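Local coordinates for TetR family Transcriptional regulator (Streptococcus agalactiae 2603V/R, PDB 3KKC), which probably binds DNA as a TetR-family transcriptional regulator, through an N-terminal helix-turn-helix domain, at residues R112-S115 with E116-D120; K32-V35 with Q36-I39; R124-E127 with E128-K132; L84-I87 with L88-E92. All coordinates share one frame; numbering follows the deposited sequence.

Contact 1: residues R112-S115 with E116-D120; sequences RFRS and ELEHD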
loop_
_atom_site.group_PDB
_atom_site.type_symbol
_atom_site.label_atom_id
_atom_site.label_comp_id
_atom_site.label_asym_id
_atom_site.label_seq_id
_atom_site.Cartn_x
_atom_site.Cartn_y
_atom_site.Cartn_z
ATOM N N ARG A 112 -2.346 -8.240 -10.583
ATOM C CA ARG A 112 -1.738 -8.915 -11.717
ATOM C C ARG A 112 -0.277 -8.484 -11.926
ATOM O O ARG A 112 0.554 -9.272 -12.402
ATOM C CB ARG A 112 -2.593 -8.742 -12.974
ATOM C CG ARG A 112 -3.634 -9.864 -13.162
ATOM C CD ARG A 112 -3.001 -11.173 -13.682
ATOM N NE ARG A 112 -1.939 -10.948 -14.677
ATOM C CZ ARG A 112 -2.116 -10.398 -15.894
ATOM N NH1 ARG A 112 -1.081 -10.250 -16.731
ATOM N NH2 ARG A 112 -3.326 -9.990 -16.292
ATOM N N PHE A 113 0.037 -7.253 -11.528
ATOM C CA PHE A 113 1.386 -6.739 -11.661
ATOM C C PHE A 113 2.287 -7.407 -10.629
ATOM O O PHE A 113 3.366 -7.890 -10.957
ATOM C CB PHE A 113 1.389 -5.224 -11.508
ATOM C CG PHE A 113 2.758 -4.605 -11.505
ATOM C CD1 PHE A 113 3.658 -4.841 -12.545
ATOM C CD2 PHE A 113 3.140 -3.754 -10.479
ATOM C CE1 PHE A 113 4.935 -4.250 -12.539
ATOM C CE2 PHE A 113 4.409 -3.156 -10.479
ATOM C CZ PHE A 113 5.298 -3.404 -11.509
ATOM N N ARG A 114 1.845 -7.466 -9.379
ATOM C CA ARG A 114 2.657 -8.127 -8.375
ATOM C C ARG A 114 2.890 -9.572 -8.794
ATOM O O ARG A 114 3.941 -10.138 -8.525
ATOM C CB ARG A 114 2.021 -8.050 -6.991
ATOM C CG ARG A 114 2.980 -8.421 -5.862
ATOM C CD ARG A 114 2.584 -7.748 -4.540
ATOM N NE ARG A 114 3.524 -8.043 -3.454
ATOM C CZ ARG A 114 3.967 -9.267 -3.149
ATOM N NH1 ARG A 114 3.566 -10.324 -3.854
ATOM N NH2 ARG A 114 4.802 -9.444 -2.132
ATOM N N SER A 115 1.926 -10.165 -9.480
ATOM C CA SER A 115 2.055 -11.561 -9.863
ATOM C C SER A 115 3.064 -11.782 -10.984
ATOM O O SER A 115 3.686 -12.837 -11.068
ATOM C CB SER A 115 0.699 -12.147 -10.244
ATOM O OG SER A 115 0.856 -13.392 -10.900
ATOM N N GLU A 116 3.230 -10.794 -11.853
ATOM C CA GLU A 116 4.232 -10.909 -12.911
ATOM C C GLU A 116 5.638 -10.791 -12.321
ATOM O O GLU A 116 6.519 -11.600 -12.626
ATOM C CB GLU A 116 3.993 -9.878 -14.020
ATOM C CG GLU A 116 2.664 -10.070 -14.750
ATOM C CD GLU A 116 2.633 -11.322 -15.623
ATOM O OE1 GLU A 116 3.660 -11.613 -16.292
ATOM O OE2 GLU A 116 1.577 -12.004 -15.652
ATOM N N LEU A 117 5.830 -9.788 -11.466
ATOM C CA LEU A 117 7.032 -9.669 -10.648
ATOM C C LEU A 117 7.408 -10.984 -9.971
ATOM O O LEU A 117 8.563 -11.362 -9.968
ATOM C CB LEU A 117 6.862 -8.567 -9.609
ATOM C CG LEU A 117 6.751 -7.140 -10.167
ATOM C CD1 LEU A 117 6.352 -6.149 -9.066
ATOM C CD2 LEU A 117 8.061 -6.724 -10.819
ATOM N N GLU A 118 6.435 -11.705 -9.439
ATOM C CA GLU A 118 6.718 -12.987 -8.803
ATOM C C GLU A 118 7.266 -14.029 -9.761
ATOM O O GLU A 118 7.992 -14.929 -9.354
ATOM C CB GLU A 118 5.466 -13.584 -8.151
ATOM C CG GLU A 118 5.116 -13.044 -6.801
ATOM C CD GLU A 118 4.090 -13.919 -6.084
ATOM O OE1 GLU A 118 4.138 -15.162 -6.264
ATOM O OE2 GLU A 118 3.242 -13.367 -5.340
ATOM N N HIS A 119 6.892 -13.944 -11.025
ATOM C CA HIS A 119 7.223 -15.003 -11.972
ATOM C C HIS A 119 8.479 -14.670 -12.771
ATOM O O HIS A 119 9.260 -15.558 -13.143
ATOM C CB HIS A 119 6.040 -15.225 -12.912
ATOM C CG HIS A 119 6.241 -16.332 -13.899
ATOM N ND1 HIS A 119 6.111 -17.663 -13.562
ATOM C CD2 HIS A 119 6.531 -16.305 -15.223
ATOM C CE1 HIS A 119 6.321 -18.411 -14.632
ATOM N NE2 HIS A 119 6.581 -17.611 -15.653
ATOM N N ASP A 120 8.694 -13.389 -13.032
ATOM C CA ASP A 120 9.735 -13.023 -13.981
ATOM C C ASP A 120 10.798 -12.116 -13.389
ATOM O O ASP A 120 11.889 -12.000 -13.934
ATOM C CB ASP A 120 9.110 -12.421 -15.249
ATOM C CG ASP A 120 8.328 -13.464 -16.080
ATOM O OD1 ASP A 120 8.817 -14.606 -16.264
ATOM O OD2 ASP A 120 7.220 -13.140 -16.559
#
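The side chain of Glu116 leaves the helix with CG beside its own backbone N and then folds over at chi2 (-70°), while Arg112 bends at both chi2 and chi3; the two chains therefore run alongside each other and bring their charged ends together. Arg112 NH1 meets Glu116 OE2 at 3.4 Å, a weak, fairly straight hydrogen bond within a salt bridge. The oxygen lies at the edge of the guanidinium, near its plane, although the carboxylate itself is turned by 82° against that plane. Arg114 reaches its partner differently, stretched out from CG to NE: its NH1 stands 3.4 Å from Glu118 OE2 in a second salt bridge, and the other oxygen of Glu118, OE1, pairs with Lys141. Between these polar pairs lies an apolar one. Leu117 sets CD1 over one face of the Phe113 ring, 4.0 Å from the centroid, a CH-pi contact displaced toward the rim. A branched leucine and a flat phenylalanine suit this buried side, where Leu117 also touches Phe148 of helix 137-157. Leu117 N is bonded to Phe113 O at 3.2 Å, one turn back. Long, flexible arginines and glutamates can bridge one turn on the more exposed sides. This is the pattern of an amphipathic helix with i to i+4 salt bridges, here helix 107-129 of the TetR-type C-terminal region.

Contact 2: residues K32-V35 with Q36-I39; sequences KITV and QDVI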
loop_
_atom_site.group_PDB
_atom_site.type_symbol
_atom_site.label_atom_id
_atom_site.label_comp_id
_atom_site.label_asym_id
_atom_site.label_seq_id
_atom_site.Cartn_x
_atom_site.Cartn_y
_atom_site.Cartn_z
ATOM N N LYS A 32 -13.210 5.043 -11.656
ATOM C CA LYS A 32 -13.874 6.326 -11.890
ATOM C C LYS A 32 -14.335 6.603 -13.351
ATOM O O LYS A 32 -15.251 7.396 -13.548
ATOM C CB LYS A 32 -13.010 7.471 -11.323
ATOM C CG LYS A 32 -13.597 8.883 -11.425
ATOM C CD LYS A 32 -12.992 9.666 -12.606
ATOM C CE LYS A 32 -13.478 11.118 -12.637
ATOM N NZ LYS A 32 -13.333 11.761 -13.990
ATOM N N ILE A 33 -13.749 5.966 -14.367
ATOM C CA ILE A 33 -14.254 6.202 -15.742
ATOM C C ILE A 33 -15.480 5.355 -16.101
ATOM O O ILE A 33 -15.662 4.262 -15.579
ATOM C CB ILE A 33 -13.199 5.978 -16.868
ATOM C CG1 ILE A 33 -13.270 4.544 -17.392
ATOM C CG2 ILE A 33 -11.790 6.390 -16.438
ATOM C CD1 ILE A 33 -12.144 4.200 -18.306
ATOM N N THR A 34 -16.296 5.862 -17.020
ATOM C CA THR A 34 -17.516 5.175 -17.453
ATOM C C THR A 34 -17.569 5.029 -18.974
ATOM O O THR A 34 -17.092 5.898 -19.691
ATOM C CB THR A 34 -18.777 5.956 -17.024
ATOM O OG1 THR A 34 -18.639 7.332 -17.414
ATOM C CG2 THR A 34 -18.989 5.869 -15.516
ATOM N N VAL A 35 -18.174 3.944 -19.457
ATOM C CA VAL A 35 -18.242 3.659 -20.897
ATOM C C VAL A 35 -18.595 4.869 -21.778
ATOM O O VAL A 35 -18.138 4.965 -22.918
ATOM C CB VAL A 35 -19.209 2.491 -21.213
ATOM C CG1 VAL A 35 -19.473 2.416 -22.707
ATOM C CG2 VAL A 35 -18.632 1.179 -20.717
ATOM N N GLN A 36 -19.393 5.792 -21.252
ATOM C CA GLN A 36 -19.740 6.988 -22.011
ATOM C C GLN A 36 -18.543 7.913 -22.178
ATOM O O GLN A 36 -18.433 8.615 -23.190
ATOM C CB GLN A 36 -20.918 7.737 -21.384
ATOM C CG GLN A 36 -22.221 6.935 -21.351
ATOM C CD GLN A 36 -22.655 6.453 -22.725
ATOM O OE1 GLN A 36 -23.486 5.548 -22.840
ATOM N NE2 GLN A 36 -22.091 7.056 -23.775
ATOM N N ASP A 37 -17.655 7.919 -21.188
ATOM C CA ASP A 37 -16.395 8.639 -21.321
ATOM C C ASP A 37 -15.645 8.070 -22.520
ATOM O O ASP A 37 -15.182 8.808 -23.389
ATOM C CB ASP A 37 -15.519 8.499 -20.070
ATOM C CG ASP A 37 -16.238 8.901 -18.795
ATOM O OD1 ASP A 37 -17.458 9.152 -18.855
ATOM O OD2 ASP A 37 -15.575 8.946 -17.731
ATOM N N VAL A 38 -15.558 6.743 -22.554
ATOM C CA VAL A 38 -14.775 6.037 -23.549
ATOM C C VAL A 38 -15.246 6.317 -24.965
ATOM O O VAL A 38 -14.435 6.429 -25.882
ATOM C CB VAL A 38 -14.776 4.534 -23.289
ATOM C CG1 VAL A 38 -14.059 3.817 -24.418
ATOM C CG2 VAL A 38 -14.088 4.250 -21.972
ATOM N N ILE A 39 -16.557 6.440 -25.142
ATOM C CA ILE A 39 -17.126 6.791 -26.445
ATOM C C ILE A 39 -16.826 8.239 -26.823
ATOM O O ILE A 39 -16.361 8.511 -27.928
ATOM C CB ILE A 39 -18.641 6.600 -26.434
ATOM C CG1 ILE A 39 -18.983 5.146 -26.095
ATOM C CG2 ILE A 39 -19.272 7.082 -27.761
ATOM C CD1 ILE A 39 -20.271 5.005 -25.305
#
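At the start of helix 35-42, in the predicted helix-turn-helix motif, Thr34 and Asp37 join the incoming loop to the first helical turn. Thr34 occupies the N-cap position and Asp37 is the third residue after it. With chi1 at 50°, Thr34 OG1 sits between its own backbone N and carbonyl carbon, and from there it donates to Asp37 OD1 at 2.6 Å, coming from above the carboxylate plane. The second oxygen, Asp37 OD2, accepts a weak bond from Thr34 N at 3.2 Å, so both oxygens of one short side chain hold the same threonine. An aspartate suits this place, since its negative charge would be expected to favour the N-terminal end of the helix. Apart from the polar pair, Ile33 CD1 rests 4.1 Å from Val38 CG2, and these two face Phe21 and Ile17 of helix 4-24. Val35 CG1 touches Ile39 CD1 at 3.8 Å, one turn apart, while Val35 also meets Phe49 of helix 46-49. Beta-branched residues fill these spots compactly. Asp37 thus reaches back to the N-cap backbone, one half of a capping box; the other half, a Thr34 side-chain cap, is missing at this entry to the predicted helix-turn-helix.

Contact 3: residues R124-E127 with E128-K132; sequences RLRE and EYITK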
loop_
_atom_site.group_PDB
_atom_site.type_symbol
_atom_site.label_atom_id
_atom_site.label_comp_id
_atom_site.label_asym_id
_atom_site.label_seq_id
_atom_site.Cartn_x
_atom_site.Cartn_y
_atom_site.Cartn_z
ATOM N N ARG A 124 15.021 -14.400 -10.425
ATOM C CA ARG A 124 16.359 -13.907 -10.710
ATOM C C ARG A 124 16.891 -12.999 -9.598
ATOM O O ARG A 124 18.035 -13.111 -9.192
ATOM C CB ARG A 124 16.438 -13.243 -12.092
ATOM C CG ARG A 124 16.918 -14.205 -13.179
ATOM C CD ARG A 124 16.841 -13.631 -14.589
ATOM N NE ARG A 124 18.010 -12.819 -14.960
ATOM C CZ ARG A 124 19.264 -13.271 -15.075
ATOM N NH1 ARG A 124 19.554 -14.546 -14.819
ATOM N NH2 ARG A 124 20.237 -12.436 -15.428
ATOM N N LEU A 125 16.051 -12.111 -9.094
ATOM C CA LEU A 125 16.446 -11.194 -8.031
ATOM C C LEU A 125 17.000 -11.968 -6.844
ATOM O O LEU A 125 17.955 -11.544 -6.189
ATOM C CB LEU A 125 15.233 -10.377 -7.577
ATOM C CG LEU A 125 15.574 -9.254 -6.604
ATOM C CD1 LEU A 125 16.693 -8.389 -7.193
ATOM C CD2 LEU A 125 14.344 -8.428 -6.271
ATOM N N ARG A 126 16.378 -13.110 -6.574
ATOM C CA ARG A 126 16.726 -13.944 -5.433
ATOM C C ARG A 126 18.111 -14.542 -5.639
ATOM O O ARG A 126 19.026 -14.302 -4.862
ATOM C CB ARG A 126 15.717 -15.091 -5.302
ATOM C CG ARG A 126 15.392 -15.494 -3.888
ATOM C CD ARG A 126 16.587 -15.418 -3.015
ATOM N NE ARG A 126 16.744 -16.619 -2.202
ATOM C CZ ARG A 126 17.919 -17.085 -1.783
ATOM N NH1 ARG A 126 19.048 -16.458 -2.107
ATOM N NH2 ARG A 126 17.969 -18.183 -1.042
ATOM N N GLU A 127 18.234 -15.330 -6.703
ATOM C CA GLU A 127 19.395 -16.158 -6.945
ATOM C C GLU A 127 20.628 -15.291 -7.161
ATOM O O GLU A 127 21.747 -15.706 -6.886
ATOM C CB GLU A 127 19.117 -17.071 -8.151
ATOM C CG GLU A 127 20.321 -17.417 -9.025
ATOM C CD GLU A 127 19.924 -17.789 -10.457
ATOM O OE1 GLU A 127 20.150 -18.956 -10.861
ATOM O OE2 GLU A 127 19.387 -16.915 -11.185
ATOM N N GLU A 128 20.411 -14.059 -7.598
ATOM C CA GLU A 128 21.492 -13.262 -8.133
ATOM C C GLU A 128 21.934 -12.135 -7.208
ATOM O O GLU A 128 23.056 -11.654 -7.324
ATOM C CB GLU A 128 21.065 -12.689 -9.475
ATOM C CG GLU A 128 22.160 -12.569 -10.474
ATOM C CD GLU A 128 21.620 -12.537 -11.886
ATOM O OE1 GLU A 128 21.041 -13.568 -12.320
ATOM O OE2 GLU A 128 21.776 -11.482 -12.548
ATOM N N TYR A 129 21.065 -11.700 -6.300
ATOM C CA TYR A 129 21.409 -10.557 -5.447
ATOM C C TYR A 129 21.517 -10.884 -3.957
ATOM O O TYR A 129 22.132 -10.139 -3.189
ATOM C CB TYR A 129 20.455 -9.380 -5.703
ATOM C CG TYR A 129 20.750 -8.738 -7.010
ATOM C CD1 TYR A 129 20.459 -9.403 -8.187
ATOM C CD2 TYR A 129 21.371 -7.502 -7.083
ATOM C CE1 TYR A 129 20.748 -8.861 -9.400
ATOM C CE2 TYR A 129 21.681 -6.940 -8.311
ATOM C CZ TYR A 129 21.354 -7.630 -9.471
ATOM O OH TYR A 129 21.627 -7.125 -10.722
ATOM N N ILE A 130 20.928 -12.005 -3.563
ATOM C CA ILE A 130 20.920 -12.411 -2.171
ATOM C C ILE A 130 21.818 -13.615 -2.004
ATOM O O ILE A 130 21.508 -14.700 -2.487
ATOM C CB ILE A 130 19.513 -12.790 -1.709
ATOM C CG1 ILE A 130 18.546 -11.628 -1.964
ATOM C CG2 ILE A 130 19.526 -13.231 -0.239
ATOM C CD1 ILE A 130 18.965 -10.346 -1.309
ATOM N N THR A 131 22.930 -13.424 -1.307
ATOM C CA THR A 131 23.945 -14.461 -1.222
ATOM C C THR A 131 23.855 -15.296 0.055
ATOM O O THR A 131 24.097 -16.504 0.020
ATOM C CB THR A 131 25.352 -13.863 -1.388
ATOM O OG1 THR A 131 25.970 -14.462 -2.528
ATOM C CG2 THR A 131 26.207 -14.114 -0.148
ATOM N N LYS A 132 23.505 -14.648 1.167
ATOM C CA LYS A 132 23.372 -15.319 2.465
ATOM C C LYS A 132 22.139 -16.219 2.475
ATOM O O LYS A 132 21.316 -16.188 1.552
ATOM C CB LYS A 132 23.262 -14.281 3.587
ATOM C CG LYS A 132 24.359 -13.188 3.590
ATOM C CD LYS A 132 25.616 -13.646 4.345
ATOM C CE LYS A 132 26.264 -12.517 5.187
ATOM N NZ LYS A 132 27.466 -12.977 6.007
#
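Glu128, the residue most covered in this turn, lies alongside Arg124 and points the same way. Its carboxylate stands over one face of the guanidinium, offset toward the rim, with OE1 3.1 Å from Arg124 NH1. The two planes are 75° apart and no N-H aims at the oxygen, which makes this a salt bridge of charge alone. The neighbouring Glu127 brings OE2 to 3.9 Å from Glu128 OE1, a like-charge approach that Arg124 probably offsets. Arg126 and Ile130 form the other half of the contact and cross at about a right angle. Bent at chi2 (-37°) and again at chi3, the arginine passes CD close to Ile130 CB at 4.1 Å and brings NH1 to 3.0 Å from Ile130 O, at the edge of the guanidinium. The angle there is too poor for a hydrogen bond, yet a positive group beside the carbonyls at this helix end should be electrostatically favourable; Arg126 NE is paired with Glu137. Ile130 still gives its backbone N to Arg126 O at 3.3 Å while its own backbone leaves helical geometry, and its side chain packs on Leu140 and Leu144 of helix 137-157. Next to it, Leu125 CD1 touches Tyr129 CD1 at 4.0 Å on the side facing helix 164-175. Together these residues make the C-terminal end of helix 107-129, where a last helical bond precedes the loop to helix 137-157.

Contact 4: residues L84-I87 with L88-E92; sequences LVHI and LKHFE. With NI (nickel (II) ion), chain E.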
loop_
_atom_site.group_PDB
_atom_site.type_symbol
_atom_site.label_atom_id
_atom_site.label_comp_id
_atom_site.label_asym_id
_atom_site.label_seq_id
_atom_site.Cartn_x
_atom_site.Cartn_y
_atom_site.Cartn_z
ATOM N N LEU A 84 15.309 -5.101 -16.014
ATOM C CA LEU A 84 14.788 -4.194 -15.003
ATOM C C LEU A 84 14.718 -2.782 -15.569
ATOM O O LEU A 84 13.716 -2.113 -15.430
ATOM C CB LEU A 84 15.671 -4.214 -13.733
ATOM C CG LEU A 84 15.417 -5.316 -12.698
ATOM C CD1 LEU A 84 15.383 -6.665 -13.363
ATOM C CD2 LEU A 84 16.457 -5.308 -11.577
ATOM N N VAL A 85 15.797 -2.315 -16.184
ATOM C CA VAL A 85 15.809 -0.957 -16.715
ATOM C C VAL A 85 14.674 -0.697 -17.727
ATOM O O VAL A 85 14.033 0.354 -17.679
ATOM C CB VAL A 85 17.171 -0.598 -17.352
ATOM C CG1 VAL A 85 16.988 0.492 -18.375
ATOM C CG2 VAL A 85 18.156 -0.168 -16.286
ATOM N N HIS A 86 14.427 -1.651 -18.630
ATOM C CA HIS A 86 13.374 -1.509 -19.647
ATOM C C HIS A 86 12.000 -1.378 -18.981
ATOM O O HIS A 86 11.171 -0.558 -19.391
ATOM C CB HIS A 86 13.401 -2.698 -20.610
ATOM C CG HIS A 86 12.197 -2.803 -21.506
ATOM N ND1 HIS A 86 11.279 -3.831 -21.405
ATOM C CD2 HIS A 86 11.772 -2.025 -22.530
ATOM C CE1 HIS A 86 10.342 -3.679 -22.323
ATOM N NE2 HIS A 86 10.615 -2.587 -23.013
ATOM N N ILE A 87 11.772 -2.193 -17.951
ATOM C CA ILE A 87 10.546 -2.098 -17.179
ATOM C C ILE A 87 10.406 -0.697 -16.598
ATOM O O ILE A 87 9.416 -0.014 -16.840
ATOM C CB ILE A 87 10.505 -3.140 -16.054
ATOM C CG1 ILE A 87 10.756 -4.531 -16.636
ATOM C CG2 ILE A 87 9.186 -3.083 -15.337
ATOM C CD1 ILE A 87 10.353 -5.643 -15.743
ATOM N N LEU A 88 11.408 -0.262 -15.846
ATOM C CA LEU A 88 11.398 1.081 -15.289
ATOM C C LEU A 88 11.269 2.141 -16.387
ATOM O O LEU A 88 10.702 3.206 -16.155
ATOM C CB LEU A 88 12.656 1.335 -14.445
ATOM C CG LEU A 88 12.685 0.973 -12.958
ATOM C CD1 LEU A 88 11.494 0.105 -12.527
ATOM C CD2 LEU A 88 14.021 0.296 -12.591
ATOM N N LYS A 89 11.806 1.861 -17.579
ATOM C CA LYS A 89 11.770 2.841 -18.667
ATOM C C LYS A 89 10.318 3.176 -18.988
ATOM O O LYS A 89 9.947 4.342 -19.103
ATOM C CB LYS A 89 12.487 2.311 -19.904
ATOM C CG LYS A 89 12.877 3.387 -20.917
ATOM C CD LYS A 89 14.018 2.921 -21.856
ATOM C CE LYS A 89 13.576 1.794 -22.793
ATOM N NZ LYS A 89 14.700 0.999 -23.407
ATOM N N HIS A 90 9.491 2.140 -19.107
ATOM C CA HIS A 90 8.070 2.312 -19.381
ATOM C C HIS A 90 7.325 3.100 -18.330
ATOM O O HIS A 90 6.413 3.858 -18.640
ATOM C CB HIS A 90 7.404 0.966 -19.586
ATOM C CG HIS A 90 7.592 0.431 -20.962
ATOM N ND1 HIS A 90 6.548 0.260 -21.844
ATOM C CD2 HIS A 90 8.714 0.078 -21.630
ATOM C CE1 HIS A 90 7.014 -0.207 -22.986
ATOM N NE2 HIS A 90 8.326 -0.314 -22.887
ATOM N N PHE A 91 7.710 2.935 -17.077
ATOM C CA PHE A 91 7.001 3.633 -16.030
ATOM C C PHE A 91 7.272 5.138 -16.079
ATOM O O PHE A 91 6.351 5.936 -15.867
ATOM C CB PHE A 91 7.236 2.984 -14.643
ATOM C CG PHE A 91 6.358 1.764 -14.389
ATOM C CD1 PHE A 91 5.070 1.907 -13.885
ATOM C CD2 PHE A 91 6.811 0.481 -14.678
ATOM C CE1 PHE A 91 4.245 0.793 -13.666
ATOM C CE2 PHE A 91 6.005 -0.642 -14.446
ATOM C CZ PHE A 91 4.711 -0.482 -13.946
ATOM N N GLU A 92 8.497 5.531 -16.415
ATOM C CA GLU A 92 8.876 6.945 -16.306
ATOM C C GLU A 92 8.252 7.847 -17.383
ATOM O O GLU A 92 8.132 9.067 -17.180
ATOM C CB GLU A 92 10.407 7.139 -16.211
ATOM C CG GLU A 92 11.177 6.926 -17.515
ATOM C CD GLU A 92 12.605 7.484 -17.486
ATOM O OE1 GLU A 92 12.886 8.402 -16.682
ATOM O OE2 GLU A 92 13.444 7.005 -18.284
HETATM NI NI NI E . 9.453 -1.278 -24.446
#
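His86 and His90 lie one turn apart on helix 80-93 and bind one nickel ion through NE2, the His-x3-His arrangement of a helical metal site. With chi1 at -81°, His90 has its CG beside the backbone N, and its CB starts 3.5 Å from Ile87 O. CG still lies near His86 O (4.0 Å). Further out, CD2 passes 3.4 Å from His86 O, the same carbonyl that accepts the backbone N of His90. ND1, the ring nitrogen that does not ligate, is turned away from the ion. On the far side of the ring CE1 comes to 3.0 Å from the nickel, and NE2 binds the metal at 2.1 Å. His86 needs another torsion to reach the same point: its CG is anti to the backbone N (chi1 168°), which leans the ring toward the following turn and places NE2 2.3 Å from the nickel. The rings form an offset edge-to-face pair, planes 76° apart, with the edge of His90 toward the face of His86. His70 of the same chain is the third histidine ligand. Histidine suits both places: an unprotonated ring nitrogen ligates nickel well, and i/i+4 spacing puts two on the same side of the helix. Away from the metal, Leu88 packs on Phe148 and Trp155 of helix 137-157, and on a flank Ile87 and Phe91 turn to Leu71, with Ile87 CG2 4.1 Å from Phe91 CE2. Between the two metal-bound nitrogens, His86 NE2 and His90 NE2, the separation is 3.2 Å.

Overall arrangement
From the N terminus the chain meets contact 2 first, at the entry to helix 35-42 in the DNA-binding part, then contact 4 on helix 80-93, and finally contacts 1 and 3, successive portions of helix 107-129. Each is local and closes only a helical turn or a helix end; none nests in or crosses another. Contacts 1 and 4 touch through Phe113 CZ and Phe91 CZ, 3.9 Å apart, which joins helices 80-93 and 107-129 in the C-terminal region. Contact 3 lies near contact 4, its nearest atoms about 5 Å away. Contact 2 stands apart, its centre about 28 Å from those of contacts 1 and 4 and about 44 Å from that of contact 3.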